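Local structure of DUF411 domain-containing protein (Pseudomonas aeruginosa, 6WIS) at residues A4-R9 against T31-A36. The protein binds copper in a cysteine-bridged tetranuclear cluster and probably contributes to bacterial copper resistance. Numbering follows the deposited sequence.
With ZN (zinc ion), chain K; ZN (zinc ion), chain L.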
# COMPACT_ATOMS: atom_id res chain seq x y z
N ALA A 4 -13.28 -0.92 4.22
CA ALA A 4 -12.49 -0.17 5.20
C ALA A 4 -11.02 -0.59 5.21
O ALA A 4 -10.68 -1.77 5.03
CB ALA A 4 -13.08 -0.34 6.63
N ILE A 5 -10.14 0.39 5.45
CA ILE A 5 -8.70 0.12 5.52
C ILE A 5 -8.10 0.92 6.68
O ILE A 5 -8.46 2.08 6.90
CB ILE A 5 -7.99 0.42 4.17
CG1 ILE A 5 -6.50 0.01 4.22
CG2 ILE A 5 -8.18 1.87 3.73
CD1 ILE A 5 -5.82 0.02 2.85
N ASP A 6 -7.23 0.29 7.46
CA ASP A 6 -6.53 0.99 8.54
C ASP A 6 -5.08 1.24 8.15
O ASP A 6 -4.37 0.32 7.74
CB ASP A 6 -6.58 0.19 9.85
CG ASP A 6 -6.11 1.03 11.06
OD1 ASP A 6 -6.60 2.18 11.22
OD2 ASP A 6 -5.27 0.53 11.83
N VAL A 7 -4.63 2.49 8.28
CA VAL A 7 -3.34 2.92 7.75
C VAL A 7 -2.43 3.35 8.91
O VAL A 7 -2.80 4.21 9.72
CB VAL A 7 -3.49 4.04 6.73
CG1 VAL A 7 -2.11 4.47 6.20
CG2 VAL A 7 -4.40 3.56 5.57
N HIS A 8 -1.24 2.74 8.97
CA HIS A 8 -0.16 3.18 9.85
C HIS A 8 0.83 3.93 8.97
O HIS A 8 1.37 3.36 8.02
CB HIS A 8 0.55 1.99 10.52
CG HIS A 8 -0.38 0.90 10.96
ND1 HIS A 8 -0.66 0.64 12.28
CD2 HIS A 8 -1.08 -0.02 10.24
CE1 HIS A 8 -1.49 -0.37 12.37
NE2 HIS A 8 -1.77 -0.79 11.15
N ARG A 9 1.06 5.21 9.27
CA ARG A 9 1.85 6.04 8.36
C ARG A 9 2.99 6.75 9.07
O ARG A 9 2.92 7.08 10.26
CB ARG A 9 0.96 7.06 7.63
CG ARG A 9 0.20 8.02 8.55
CD ARG A 9 -0.53 9.09 7.75
NE ARG A 9 -1.50 9.83 8.55
CZ ARG A 9 -1.29 11.03 9.09
NH1 ARG A 9 -0.13 11.65 8.94
NH2 ARG A 9 -2.27 11.61 9.78
N THR A 31 -9.27 4.58 8.38
CA THR A 31 -8.81 5.05 9.68
C THR A 31 -7.29 5.06 9.69
O THR A 31 -6.65 4.20 9.07
CB THR A 31 -9.32 4.15 10.81
OG1 THR A 31 -8.89 2.81 10.58
CG2 THR A 31 -10.85 4.16 10.89
N ASP A 32 -6.69 6.02 10.38
CA ASP A 32 -5.24 6.11 10.31
C ASP A 32 -4.65 6.79 11.53
O ASP A 32 -5.32 7.55 12.23
CB ASP A 32 -4.78 6.88 9.06
CG ASP A 32 -5.23 8.32 9.06
OD1 ASP A 32 -6.47 8.54 8.96
OD2 ASP A 32 -4.36 9.23 9.15
N HIS A 33 -3.36 6.57 11.72
CA HIS A 33 -2.59 7.28 12.73
C HIS A 33 -1.14 7.30 12.31
O HIS A 33 -0.67 6.42 11.58
CB HIS A 33 -2.71 6.60 14.09
CG HIS A 33 -2.42 5.15 14.01
ND1 HIS A 33 -3.35 4.24 13.53
CD2 HIS A 33 -1.30 4.44 14.27
CE1 HIS A 33 -2.82 3.03 13.54
NE2 HIS A 33 -1.58 3.12 13.99
N VAL A 34 -0.44 8.31 12.80
CA VAL A 34 1.01 8.36 12.77
C VAL A 34 1.59 7.26 13.65
O VAL A 34 1.17 7.08 14.81
CB VAL A 34 1.45 9.76 13.20
CG1 VAL A 34 2.94 9.89 13.25
CG2 VAL A 34 0.86 10.78 12.23
N GLU A 35 2.57 6.52 13.12
CA GLU A 35 3.07 5.27 13.71
C GLU A 35 4.21 5.51 14.69
O GLU A 35 5.17 6.20 14.37
CB GLU A 35 3.58 4.33 12.61
CG GLU A 35 4.29 3.10 13.22
CD GLU A 35 3.28 2.33 13.94
OE1 GLU A 35 2.21 2.42 13.36
OE2 GLU A 35 3.45 1.73 15.03
N ALA A 36 4.13 4.88 15.88
CA ALA A 36 5.23 4.95 16.84
C ALA A 36 6.28 3.86 16.61
O ALA A 36 7.46 4.10 16.87
CB ALA A 36 4.71 4.84 18.27
ZN ZN K . 0.11 1.74 13.89
ZN ZN L . -6.64 10.92 9.22
O HOH W 1 -5.84 3.96 13.21
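H8, H33 and E35 hold one zinc ion at the C-terminal end of two parallel strands, 4-9 and 29-34. The zinc ion lies 2.1 Å from H8 ND1, 2.2 Å from H33 NE2 and 2.3 Å from E35 OE1. H8 and H33 lie side by side on the same face of the sheet, with ring planes 83° apart. The shared metal explains why the two nitrogens come so close without a hydrogen bond. E35 CG is anti to the backbone N (chi1 172°) and the chain bends at chi2, which turns OE1 to the metal. E35 OE2 accepts a hydrogen bond from D37 N, which fixes the carboxylate further.

D6 shares this face. D6 OD1 accepts a hydrogen bond from T31 OG1, modelled so short that its length is doubtful. One water bridges D6 OD1 and H33 ND1, the ring nitrogen not used by the zinc ion, and may help to hold the ring.

R9 and D32 meet on the helix 14-24 side. R9 grips D32 side-on: R9 NE (3.0 Å) and R9 NH2 (3.2 Å) both give to D32 OD2, which lies in the guanidinium plane. D32 OD1 binds a second zinc ion at 2.4 Å. One carboxylate thus serves both a metal and an arginine, and its negative charge is probably well balanced. R9 CG sits between the backbone N and the carbonyl carbon (chi1 58°), and the chain then extends to NE beside D32. V34 CG2 lies over one face of the R9 guanidinium, toward its rim by NH1.

The backbone ladder is parallel: T31, H33 and E35 N give to I5, V7 and R9 O, while V7 and R9 N give to T31 and H33 O. The two strands belong to a beta-alpha-beta unit, joined through helix 14-24, with a His-His-Glu zinc site at the strand ends.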